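Local coordinates for protein sifA (Salmonella typhimurium, PDB 3CXB) that acts as a secreted virulence effector that binds host PLEKHM2 (SKIP) and is required for endosomal tubulation and Salmonella-induced filament formation in infected epithelial cells, at residues P135-S140 and M144-K149; L164-N167 and I173-V176; K149-E154 and L160-C165; A207-S212 and I290-S295; I294-F299 and I305-I310. All blocks are in the same frame, centred on the assembly; numbering follows the deposited sequence.

Interactions 1, 2 and 3 are built on one three-stranded antiparallel sheet: interaction 3 pairs 145-153 with 158-167, interaction 2 adds 174-177 on the far side of 158-167, and interaction 1 lays a loop against 145-153. Backbone hydrogen bonds run through all three, and Leu138, Ile148 and Pro161 pack on helix 283-303. That helix carries interactions 4 and 5, centred about 7 Å apart, which have no backbone bonds across them. Interaction 4 is a single ion pair between its segments, while interaction 5 mixes aromatic and proline packing with one weak polar bond. All five are partly buried; from the chain's centre, the centre of interaction 5 is nearest (about 6 Å) and that of interaction 2 farthest (about 20 Å).

Interaction 1. Residues P135-S140 and M144-K149; sequences PDILKS and MTAMIK
Ile137 N donates to Ala146 O at 2.8 Å. The carboxylate of Asp136 returns the favour: Asp136 OD2 accepts from Ala146 N at 3.1 Å. Asp136 OD2 also takes Leu138 N at 3.0 Å, and the two amides reach it from opposite faces of the carboxylate plane, each well out of that plane. With CG trans to its own N (chi1 179°), Asp136 swings its carboxylate over the backbone at Thr145, where two N-H groups can grip one oxygen and would be expected to favour its charged form. The bond to Leu138 N makes residues 136-138 an Asx turn. In this way the loop follows the edge strand 145-153 on the side that Ala146 presents, while Thr145 and Met147 bond to Asn167 and Cys165 of the next strand. Apolar contacts extend the seam: Ile137 CG1 sits 3.7 Å from Ala146 CB. Ile137 CG2 meets Ile148 CD1 at 4.0 Å, the two side chains crossing at about a right angle. Leu138 lies alongside Met144, both pointing the same way. Behind them helix 283-303 brings Ile290 against Leu138, Ala293 against Ile137 and Gln297 against Ile148.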
# COMPACT_ATOMS: atom_id res chain seq x y z
N PRO A 135 -6.06 -11.49 -5.02
CA PRO A 135 -6.05 -10.94 -3.66
C PRO A 135 -6.32 -12.03 -2.63
O PRO A 135 -7.42 -12.58 -2.54
CB PRO A 135 -7.15 -9.90 -3.72
CG PRO A 135 -8.14 -10.53 -4.67
CD PRO A 135 -7.23 -11.01 -5.77
N ASP A 136 -5.28 -12.38 -1.88
CA ASP A 136 -5.38 -13.38 -0.83
C ASP A 136 -4.15 -13.13 0.00
O ASP A 136 -3.05 -13.52 -0.38
CB ASP A 136 -5.35 -14.81 -1.37
CG ASP A 136 -5.43 -15.85 -0.24
OD1 ASP A 136 -5.25 -17.06 -0.49
OD2 ASP A 136 -5.68 -15.45 0.92
N ILE A 137 -4.36 -12.48 1.14
CA ILE A 137 -3.25 -12.14 2.01
C ILE A 137 -2.70 -13.36 2.73
O ILE A 137 -1.65 -13.28 3.36
CB ILE A 137 -3.67 -11.05 3.02
CG1 ILE A 137 -4.66 -11.63 4.04
CG2 ILE A 137 -4.30 -9.87 2.27
CD1 ILE A 137 -4.98 -10.67 5.18
N LEU A 138 -3.40 -14.48 2.62
CA LEU A 138 -2.99 -15.73 3.26
C LEU A 138 -2.57 -16.69 2.18
O LEU A 138 -3.11 -17.79 2.04
CB LEU A 138 -4.17 -16.34 4.03
CG LEU A 138 -4.76 -15.46 5.14
CD1 LEU A 138 -6.03 -16.11 5.61
CD2 LEU A 138 -3.77 -15.30 6.29
N LYS A 139 -1.59 -16.24 1.40
CA LYS A 139 -1.08 -17.02 0.29
C LYS A 139 -0.44 -18.33 0.75
O LYS A 139 -0.66 -19.37 0.15
CB LYS A 139 -0.07 -16.19 -0.50
CG LYS A 139 -0.30 -16.21 -2.01
CD LYS A 139 -1.62 -15.59 -2.39
CE LYS A 139 -1.86 -15.74 -3.87
NZ LYS A 139 -3.14 -15.13 -4.32
N SER A 140 0.33 -18.27 1.83
CA SER A 140 1.00 -19.45 2.37
C SER A 140 0.03 -20.46 2.98
O SER A 140 0.46 -21.49 3.50
CB SER A 140 2.03 -19.03 3.41
OG SER A 140 1.43 -18.26 4.44
N MET A 144 -7.31 -21.74 2.97
CA MET A 144 -7.76 -20.51 3.61
C MET A 144 -7.59 -19.29 2.72
O MET A 144 -6.54 -19.10 2.11
CB MET A 144 -6.98 -20.30 4.91
CG MET A 144 -7.41 -19.08 5.69
SD MET A 144 -9.12 -19.19 6.24
CE MET A 144 -8.90 -19.79 7.93
N THR A 145 -8.64 -18.48 2.63
CA THR A 145 -8.59 -17.27 1.83
C THR A 145 -8.92 -16.09 2.72
O THR A 145 -9.67 -16.22 3.69
CB THR A 145 -9.62 -17.29 0.69
OG1 THR A 145 -9.42 -18.46 -0.11
CG2 THR A 145 -9.47 -16.06 -0.19
N ALA A 146 -8.35 -14.93 2.40
CA ALA A 146 -8.57 -13.73 3.18
C ALA A 146 -8.22 -12.51 2.34
O ALA A 146 -7.12 -12.42 1.81
CB ALA A 146 -7.71 -13.75 4.42
N MET A 147 -9.16 -11.58 2.22
CA MET A 147 -8.91 -10.38 1.44
C MET A 147 -9.09 -9.17 2.35
O MET A 147 -9.50 -9.30 3.50
CB MET A 147 -9.89 -10.27 0.28
CG MET A 147 -11.30 -10.03 0.76
SD MET A 147 -12.31 -9.14 -0.41
CE MET A 147 -13.28 -10.57 -1.09
N ILE A 148 -8.79 -8.00 1.81
CA ILE A 148 -8.92 -6.77 2.57
C ILE A 148 -9.65 -5.76 1.73
O ILE A 148 -9.14 -5.35 0.68
CB ILE A 148 -7.55 -6.16 2.93
CG1 ILE A 148 -6.77 -7.10 3.84
CG2 ILE A 148 -7.74 -4.84 3.65
CD1 ILE A 148 -5.39 -6.56 4.18
N LYS A 149 -10.83 -5.36 2.18
CA LYS A 149 -11.61 -4.34 1.49
C LYS A 149 -11.12 -3.00 2.02
O LYS A 149 -10.40 -2.94 3.02
CB LYS A 149 -13.10 -4.53 1.75
CG LYS A 149 -13.65 -5.78 1.08
CD LYS A 149 -15.12 -6.01 1.36
CE LYS A 149 -15.59 -7.36 0.80
NZ LYS A 149 -17.00 -7.69 1.14

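Interaction 2. Residues L164-N167 and I173-V176; sequences LCLN and ILSV
Leu164 packs against Val176 from CB out to CD1. Leu164 CB already lies 3.8 Å from Val176 CG1, with the Val176 carbonyl oxygen also close by. One atom further out, Leu164 CG is 4.2 Å from Val176 CG1. At the tip, Leu164 CD1 closes in again, ending 3.7 Å from Val176 CG1, so a single valine branch is followed by the leucine from base to end. The valine turns this methyl inward because CG1 falls between the backbone N and the carbonyl carbon (chi1 43°), and the two side chains meet at a slant. Below them the backbones are joined by Leu164 N to Val176 O, 3.0 Å.

These residues belong to a beta hairpin in which strand 158-167 turns back as strand 174-177, a weakly bonded outer strand of the antiparallel sheet. Leu166 and Leu174 form its hydrogen-bonded pair: Leu166 N reaches Leu174 O at 3.1 Å, and Leu174 N reaches Leu166 O at 3.0 Å. Their side chains lie on the same face as Leu164 and Val176, with Leu166 CD1 touching Leu174 CD2 at 4.2 Å. The side chains of Cys165 and Ser175 point to the other face. Ile173, at the exposed start of the second segment, lies beside the Leu166 carbonyl. Loop residues Asp269 and Thr271 touch Val176, Gln273 touches Leu166, and Ile148 of strand 145-153 meets Leu164.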
# COMPACT_ATOMS: atom_id res chain seq x y z
N LEU A 164 -11.66 -6.50 7.11
CA LEU A 164 -10.95 -7.74 6.78
C LEU A 164 -11.92 -8.87 6.45
O LEU A 164 -12.80 -9.19 7.25
CB LEU A 164 -10.06 -8.15 7.96
CG LEU A 164 -9.25 -9.44 7.92
CD1 LEU A 164 -10.18 -10.62 7.86
CD2 LEU A 164 -8.31 -9.46 6.72
N CYS A 165 -11.76 -9.48 5.29
CA CYS A 165 -12.65 -10.58 4.91
C CYS A 165 -11.94 -11.93 4.92
O CYS A 165 -10.97 -12.14 4.20
CB CYS A 165 -13.24 -10.33 3.52
SG CYS A 165 -14.40 -8.94 3.42
N LEU A 166 -12.44 -12.84 5.75
CA LEU A 166 -11.88 -14.18 5.87
C LEU A 166 -12.85 -15.21 5.33
O LEU A 166 -14.07 -15.01 5.34
CB LEU A 166 -11.61 -14.51 7.34
CG LEU A 166 -10.53 -13.76 8.10
CD1 LEU A 166 -10.59 -14.16 9.57
CD2 LEU A 166 -9.17 -14.07 7.50
N ASN A 167 -12.31 -16.33 4.86
CA ASN A 167 -13.12 -17.40 4.31
C ASN A 167 -12.51 -18.75 4.70
O ASN A 167 -11.78 -19.36 3.92
CB ASN A 167 -13.21 -17.27 2.80
CG ASN A 167 -14.34 -18.09 2.21
OD1 ASN A 167 -14.44 -19.30 2.45
ND2 ASN A 167 -15.21 -17.43 1.45
N ILE A 173 -18.25 -17.00 5.77
CA ILE A 173 -17.34 -15.88 5.59
C ILE A 173 -17.48 -14.83 6.70
O ILE A 173 -18.59 -14.43 7.06
CB ILE A 173 -17.56 -15.24 4.19
CG1 ILE A 173 -16.58 -14.08 3.97
CG2 ILE A 173 -19.00 -14.77 4.07
CD1 ILE A 173 -16.67 -13.44 2.59
N LEU A 174 -16.35 -14.40 7.25
CA LEU A 174 -16.30 -13.38 8.31
C LEU A 174 -16.00 -12.00 7.74
O LEU A 174 -15.11 -11.85 6.91
CB LEU A 174 -15.22 -13.72 9.32
CG LEU A 174 -15.61 -14.57 10.53
CD1 LEU A 174 -16.49 -15.74 10.10
CD2 LEU A 174 -14.33 -15.05 11.20
N SER A 175 -16.74 -11.00 8.21
CA SER A 175 -16.53 -9.64 7.74
C SER A 175 -16.17 -8.71 8.89
O SER A 175 -16.87 -7.72 9.14
CB SER A 175 -17.79 -9.10 7.05
OG SER A 175 -18.06 -9.81 5.85
N VAL A 176 -15.08 -9.01 9.57
CA VAL A 176 -14.62 -8.19 10.68
C VAL A 176 -14.08 -6.83 10.26
O VAL A 176 -12.97 -6.73 9.76
CB VAL A 176 -13.51 -8.89 11.46
CG1 VAL A 176 -12.54 -9.53 10.50
CG2 VAL A 176 -12.80 -7.88 12.36

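Interaction 3. Residues K149-E154 and L160-C165; sequences KRRYSE and LPSTLC
Lys149 is held through both its backbone N and its backbone O: Lys149 N gives to Thr163 O at 2.9 Å, and Lys149 O accepts from Ser162 N at 3.0 Å. Two residues on, Leu160 N bonds to Arg151 O at 3.2 Å, and Arg151 N returns a weak, long bond to Leu160 O.

Van der Waals contacts fill in around this. The extended Lys149 chain runs past Thr163, with Lys149 CB 3.6 Å from Thr163 OG1, and its outer methylenes pass Cys165 SG. Arg151, on the same face as Thr163, lays its CG against Ser162 CB at 3.5 Å; its first torsion (chi1 63°), with CG between N and the carbonyl carbon, turns CG toward that serine. Arg150 leaves in another direction from Pro161.

Polar ends look outside the hairpin: Ser162 OG and Thr163 OG1 bond to Asp93, Arg150 NH2 to Gln297 of helix 283-303, and Ser153 OG to Glu182. Because Ser162 and Thr163 both face Lys149, strand 158-167 carries one extra residue here, the mark of a classic beta bulge within an antiparallel hairpin.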
# COMPACT_ATOMS: atom_id res chain seq x y z
N LYS A 149 -10.83 -5.36 2.18
CA LYS A 149 -11.61 -4.34 1.49
C LYS A 149 -11.12 -3.00 2.02
O LYS A 149 -10.40 -2.94 3.02
CB LYS A 149 -13.10 -4.53 1.75
CG LYS A 149 -13.65 -5.78 1.08
CD LYS A 149 -15.12 -6.01 1.36
CE LYS A 149 -15.59 -7.36 0.80
NZ LYS A 149 -17.00 -7.69 1.14
N ARG A 150 -11.47 -1.92 1.34
CA ARG A 150 -11.00 -0.62 1.80
C ARG A 150 -11.82 0.56 1.31
O ARG A 150 -12.45 0.49 0.26
CB ARG A 150 -9.55 -0.45 1.37
CG ARG A 150 -9.35 -0.40 -0.14
CD ARG A 150 -7.90 -0.65 -0.55
NE ARG A 150 -7.64 -2.05 -0.89
CZ ARG A 150 -6.58 -2.73 -0.46
NH1 ARG A 150 -6.41 -4.00 -0.82
NH2 ARG A 150 -5.69 -2.15 0.33
N ARG A 151 -11.80 1.64 2.08
CA ARG A 151 -12.54 2.87 1.75
C ARG A 151 -11.62 4.07 1.97
O ARG A 151 -10.73 4.03 2.82
CB ARG A 151 -13.80 2.97 2.62
CG ARG A 151 -13.53 3.09 4.12
CD ARG A 151 -14.82 3.17 4.94
NE ARG A 151 -15.52 1.89 5.02
CZ ARG A 151 -16.68 1.62 4.43
NH1 ARG A 151 -17.23 0.42 4.57
NH2 ARG A 151 -17.30 2.54 3.70
N TYR A 152 -11.82 5.13 1.19
CA TYR A 152 -10.99 6.32 1.27
C TYR A 152 -10.85 6.92 2.66
O TYR A 152 -11.84 7.08 3.37
CB TYR A 152 -11.56 7.38 0.33
CG TYR A 152 -10.82 8.69 0.36
CD1 TYR A 152 -9.61 8.83 -0.31
CD2 TYR A 152 -11.33 9.78 1.04
CE1 TYR A 152 -8.92 10.04 -0.31
CE2 TYR A 152 -10.65 10.99 1.06
CZ TYR A 152 -9.44 11.11 0.37
OH TYR A 152 -8.78 12.32 0.37
N SER A 153 -9.63 7.27 3.03
CA SER A 153 -9.36 7.89 4.33
C SER A 153 -8.62 9.19 4.08
O SER A 153 -7.45 9.17 3.71
CB SER A 153 -8.51 6.96 5.18
OG SER A 153 -8.17 7.57 6.41
N GLU A 154 -9.28 10.32 4.29
CA GLU A 154 -8.65 11.61 4.02
C GLU A 154 -7.55 12.00 4.99
O GLU A 154 -6.82 12.95 4.75
CB GLU A 154 -9.69 12.73 3.95
CG GLU A 154 -10.04 13.37 5.28
CD GLU A 154 -10.94 14.59 5.10
OE1 GLU A 154 -12.14 14.40 4.78
OE2 GLU A 154 -10.43 15.72 5.27
N LEU A 160 -7.62 3.14 2.75
CA LEU A 160 -6.94 2.31 3.74
C LEU A 160 -7.83 1.13 4.11
O LEU A 160 -9.06 1.19 4.00
CB LEU A 160 -6.58 3.13 4.99
CG LEU A 160 -7.61 3.44 6.10
CD1 LEU A 160 -8.96 3.82 5.48
CD2 LEU A 160 -7.80 2.22 6.99
N PRO A 161 -7.21 0.03 4.57
CA PRO A 161 -7.90 -1.20 4.97
C PRO A 161 -9.13 -0.94 5.84
O PRO A 161 -9.00 -0.72 7.04
CB PRO A 161 -6.81 -1.96 5.72
CG PRO A 161 -5.58 -1.52 5.05
CD PRO A 161 -5.78 -0.05 4.91
N SER A 162 -10.33 -0.96 5.27
CA SER A 162 -11.52 -0.72 6.10
C SER A 162 -12.01 -1.97 6.81
O SER A 162 -12.25 -1.93 8.02
CB SER A 162 -12.65 -0.10 5.28
OG SER A 162 -13.19 -1.03 4.38
N THR A 163 -12.17 -3.08 6.09
CA THR A 163 -12.64 -4.32 6.72
C THR A 163 -11.88 -5.55 6.22
O THR A 163 -11.50 -5.63 5.04
CB THR A 163 -14.13 -4.57 6.47
OG1 THR A 163 -14.32 -4.95 5.11
CG2 THR A 163 -14.96 -3.30 6.73
N LEU A 164 -11.66 -6.50 7.11
CA LEU A 164 -10.95 -7.74 6.78
C LEU A 164 -11.92 -8.87 6.45
O LEU A 164 -12.80 -9.19 7.25
CB LEU A 164 -10.06 -8.15 7.96
CG LEU A 164 -9.25 -9.44 7.92
CD1 LEU A 164 -10.18 -10.62 7.86
CD2 LEU A 164 -8.31 -9.46 6.72
N CYS A 165 -11.76 -9.48 5.29
CA CYS A 165 -12.65 -10.58 4.91
C CYS A 165 -11.94 -11.93 4.92
O CYS A 165 -10.97 -12.14 4.20
CB CYS A 165 -13.24 -10.33 3.52
SG CYS A 165 -14.40 -8.94 3.42

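Interaction 4. Residues A207-S212 and I290-S295; sequences AAKIQS and IVEAIS
Lys209 is the residue of 207-212 that reaches Glu292 on the facing helix, and the contact is a salt bridge. Just before it, Ala208 O is used inside its own helix. The lysine then bends at chi2 (58°) and runs out beyond, bridging the distance between helices whose nearest CA atoms here, those of Lys209 and Glu292, are 10.5 Å apart. Lys209 NZ ends 3.4 Å from Glu292 OE2, a long salt bridge with no hydrogen bond assigned. Glu292 comes to meet it fully stretched from its backbone (chi1 -176°), so the ammonium also passes close to Glu292 CG. Lys209 NZ pairs as well with Asp296, one turn further along the facing helix, so two carboxylates share its charge. Further on, Ser212 OG donates back to Ala208 O at 2.9 Å. Ser212 N bonds that oxygen too, from the other face of the carbonyl plane. Ser295 folds back in the same style, Ser295 OG to Val291 O at 3.0 Å.

Segments 207-212 and 290-295 thus touch only through this ion pair, while Ile210 packs on helices 228-241 and 307-324, and Val291 on helix 258-267.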
# COMPACT_ATOMS: atom_id res chain seq x y z
N ALA A 207 13.00 -0.17 9.61
CA ALA A 207 14.26 -0.79 10.04
C ALA A 207 13.98 -2.24 10.46
O ALA A 207 14.80 -3.13 10.20
CB ALA A 207 14.90 -0.01 11.19
N ALA A 208 12.83 -2.47 11.08
CA ALA A 208 12.46 -3.83 11.48
C ALA A 208 12.28 -4.72 10.24
O ALA A 208 12.66 -5.90 10.25
CB ALA A 208 11.18 -3.81 12.27
N LYS A 209 11.71 -4.15 9.18
CA LYS A 209 11.49 -4.86 7.93
C LYS A 209 12.86 -5.19 7.33
O LYS A 209 13.10 -6.29 6.82
CB LYS A 209 10.70 -3.99 6.96
CG LYS A 209 9.62 -4.72 6.19
CD LYS A 209 8.64 -5.37 7.12
CE LYS A 209 7.35 -5.73 6.39
NZ LYS A 209 6.51 -6.68 7.18
N ILE A 210 13.76 -4.22 7.40
CA ILE A 210 15.10 -4.42 6.86
C ILE A 210 15.80 -5.54 7.60
O ILE A 210 16.55 -6.31 7.01
CB ILE A 210 15.94 -3.13 6.91
CG1 ILE A 210 15.33 -2.07 5.98
CG2 ILE A 210 17.36 -3.43 6.45
CD1 ILE A 210 15.83 -0.68 6.18
N GLN A 211 15.54 -5.64 8.90
CA GLN A 211 16.16 -6.70 9.70
C GLN A 211 15.60 -8.09 9.36
O GLN A 211 16.36 -9.06 9.27
CB GLN A 211 16.00 -6.43 11.19
CG GLN A 211 17.21 -5.74 11.80
CD GLN A 211 18.50 -6.53 11.59
OE1 GLN A 211 18.59 -7.70 11.97
NE2 GLN A 211 19.50 -5.90 10.99
N SER A 212 14.28 -8.19 9.19
CA SER A 212 13.67 -9.47 8.84
C SER A 212 14.31 -9.94 7.54
O SER A 212 14.84 -11.05 7.46
CB SER A 212 12.17 -9.30 8.66
OG SER A 212 11.64 -8.60 9.76
N ILE A 290 -1.84 -12.27 9.01
CA ILE A 290 -2.95 -11.33 8.83
C ILE A 290 -2.44 -9.95 9.24
O ILE A 290 -2.46 -9.00 8.46
CB ILE A 290 -4.14 -11.65 9.76
CG1 ILE A 290 -4.63 -13.08 9.55
CG2 ILE A 290 -5.25 -10.62 9.54
CD1 ILE A 290 -5.53 -13.28 8.33
N VAL A 291 -2.00 -9.88 10.49
CA VAL A 291 -1.50 -8.64 11.06
C VAL A 291 -0.51 -7.95 10.15
O VAL A 291 -0.68 -6.78 9.80
CB VAL A 291 -0.82 -8.86 12.43
CG1 VAL A 291 -0.29 -7.54 12.97
CG2 VAL A 291 -1.81 -9.46 13.41
N GLU A 292 0.53 -8.69 9.75
CA GLU A 292 1.56 -8.13 8.90
C GLU A 292 1.04 -7.61 7.56
O GLU A 292 1.53 -6.58 7.05
CB GLU A 292 2.67 -9.16 8.66
CG GLU A 292 3.83 -8.60 7.85
CD GLU A 292 4.92 -9.62 7.59
OE1 GLU A 292 5.35 -10.29 8.56
OE2 GLU A 292 5.37 -9.74 6.42
N ALA A 293 0.04 -8.29 6.99
CA ALA A 293 -0.51 -7.85 5.72
C ALA A 293 -1.24 -6.53 5.90
O ALA A 293 -1.03 -5.59 5.14
CB ALA A 293 -1.46 -8.88 5.16
N ILE A 294 -2.10 -6.44 6.92
CA ILE A 294 -2.85 -5.21 7.17
C ILE A 294 -1.93 -4.04 7.55
O ILE A 294 -2.09 -2.90 7.07
CB ILE A 294 -3.89 -5.40 8.30
CG1 ILE A 294 -4.78 -6.62 8.00
CG2 ILE A 294 -4.77 -4.15 8.41
CD1 ILE A 294 -5.73 -7.00 9.13
N SER A 295 -0.95 -4.32 8.40
CA SER A 295 -0.04 -3.29 8.80
C SER A 295 0.69 -2.74 7.59
O SER A 295 0.68 -1.53 7.36
CB SER A 295 0.94 -3.83 9.84
OG SER A 295 0.25 -4.23 11.01

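Interaction 5. Residues I294-F299 and I305-I310; sequences ISDQVF and IDPQAI
Asp296 rests its CB and carboxylate against the CG corner of Pro307, with Asp296 CG 3.4 Å from Pro307 CG. The contact is plain van der Waals packing, and Asp296 CA and Pro307 CA are 6.0 Å apart. Asp296 OD1 accepts a weak, bent bond from Gln308 NE2 at 3.2 Å. The glutamine chain is folded at chi2 (-60°), which carries its amide back toward the aspartate, the carboxylate and amide planes being 26° apart. The stronger partners of Asp296 lie elsewhere: besides Lys209, its OD2 takes the hydroxyl of Tyr205.

Phe299, one turn along, slides past Pro307 in the opposite direction, Phe299 CD1 4.0 Å from Pro307 CD. Ile305 sits beside the ring too, Ile305 CB 4.1 Å from Phe299 CE1, and its carbonyl oxygen lies at the ring edge, in the ring plane. Asp306 is the N-cap of helix 307-324, accepting Gln308 N on Asp306 OD2 at 3.1 Å, so the short link from Ile305 leads straight into a capped helix start.

The contact therefore closes the turn between helices 283-303 and 307-324. Helix 197-220 covers it, with Tyr205 and Leu206 against Phe299, and on the far side Ile294, Gln297 and Val298 rest on Pro161 of strand 158-167.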
# COMPACT_ATOMS: atom_id res chain seq x y z
N ILE A 294 -2.10 -6.44 6.92
CA ILE A 294 -2.85 -5.21 7.17
C ILE A 294 -1.93 -4.04 7.55
O ILE A 294 -2.09 -2.90 7.07
CB ILE A 294 -3.89 -5.40 8.30
CG1 ILE A 294 -4.78 -6.62 8.00
CG2 ILE A 294 -4.77 -4.15 8.41
CD1 ILE A 294 -5.73 -7.00 9.13
N SER A 295 -0.95 -4.32 8.40
CA SER A 295 -0.04 -3.29 8.80
C SER A 295 0.69 -2.74 7.59
O SER A 295 0.68 -1.53 7.36
CB SER A 295 0.94 -3.83 9.84
OG SER A 295 0.25 -4.23 11.01
N ASP A 296 1.31 -3.61 6.80
CA ASP A 296 2.02 -3.16 5.60
C ASP A 296 1.17 -2.19 4.78
O ASP A 296 1.61 -1.08 4.46
CB ASP A 296 2.39 -4.36 4.70
CG ASP A 296 3.68 -5.05 5.14
OD1 ASP A 296 4.16 -5.96 4.42
OD2 ASP A 296 4.21 -4.69 6.20
N GLN A 297 -0.05 -2.60 4.46
CA GLN A 297 -0.93 -1.75 3.66
C GLN A 297 -1.29 -0.44 4.36
O GLN A 297 -1.36 0.62 3.72
CB GLN A 297 -2.19 -2.52 3.29
CG GLN A 297 -1.98 -3.60 2.23
CD GLN A 297 -3.24 -4.42 1.95
OE1 GLN A 297 -4.32 -3.88 1.68
NE2 GLN A 297 -3.10 -5.74 2.01
N VAL A 298 -1.53 -0.50 5.66
CA VAL A 298 -1.86 0.70 6.42
C VAL A 298 -0.65 1.62 6.30
O VAL A 298 -0.77 2.81 5.97
CB VAL A 298 -2.08 0.40 7.92
CG1 VAL A 298 -2.15 1.71 8.66
CG2 VAL A 298 -3.37 -0.39 8.15
N PHE A 299 0.51 1.03 6.56
CA PHE A 299 1.76 1.75 6.49
C PHE A 299 1.93 2.35 5.10
O PHE A 299 2.26 3.54 4.97
CB PHE A 299 2.91 0.79 6.81
CG PHE A 299 4.26 1.43 6.72
CD1 PHE A 299 4.78 1.82 5.48
CD2 PHE A 299 5.01 1.67 7.87
CE1 PHE A 299 6.02 2.43 5.39
CE2 PHE A 299 6.26 2.29 7.80
CZ PHE A 299 6.77 2.67 6.56
N ILE A 305 4.91 4.04 0.70
CA ILE A 305 6.13 3.27 0.53
C ILE A 305 5.72 1.83 0.70
O ILE A 305 4.88 1.51 1.55
CB ILE A 305 7.16 3.58 1.63
CG1 ILE A 305 7.68 5.00 1.46
CG2 ILE A 305 8.30 2.55 1.60
CD1 ILE A 305 8.86 5.29 2.36
N ASP A 306 6.31 0.95 -0.08
CA ASP A 306 5.95 -0.45 0.04
C ASP A 306 6.94 -1.09 1.00
O ASP A 306 8.11 -1.32 0.67
CB ASP A 306 5.99 -1.11 -1.35
CG ASP A 306 5.54 -2.56 -1.34
OD1 ASP A 306 5.47 -3.15 -2.45
OD2 ASP A 306 5.26 -3.11 -0.25
N PRO A 307 6.50 -1.37 2.23
CA PRO A 307 7.37 -1.99 3.22
C PRO A 307 8.03 -3.28 2.73
O PRO A 307 9.14 -3.61 3.18
CB PRO A 307 6.44 -2.21 4.41
CG PRO A 307 5.06 -2.24 3.78
CD PRO A 307 5.17 -1.13 2.78
N GLN A 308 7.38 -4.00 1.82
CA GLN A 308 7.94 -5.25 1.29
C GLN A 308 9.01 -4.97 0.27
O GLN A 308 9.97 -5.74 0.11
CB GLN A 308 6.85 -6.12 0.66
CG GLN A 308 5.98 -6.85 1.66
CD GLN A 308 6.76 -7.80 2.54
OE1 GLN A 308 7.20 -8.86 2.11
NE2 GLN A 308 6.94 -7.42 3.79
N ALA A 309 8.85 -3.86 -0.44
CA ALA A 309 9.82 -3.48 -1.44
C ALA A 309 11.12 -3.21 -0.71
O ALA A 309 12.20 -3.59 -1.18
CB ALA A 309 9.37 -2.24 -2.16
N ILE A 310 11.03 -2.55 0.44
CA ILE A 310 12.22 -2.24 1.22
C ILE A 310 12.88 -3.53 1.71
O ILE A 310 14.10 -3.70 1.58
CB ILE A 310 11.90 -1.31 2.41
CG1 ILE A 310 11.70 0.13 1.90
CG2 ILE A 310 13.07 -1.29 3.40
CD1 ILE A 310 10.68 0.28 0.81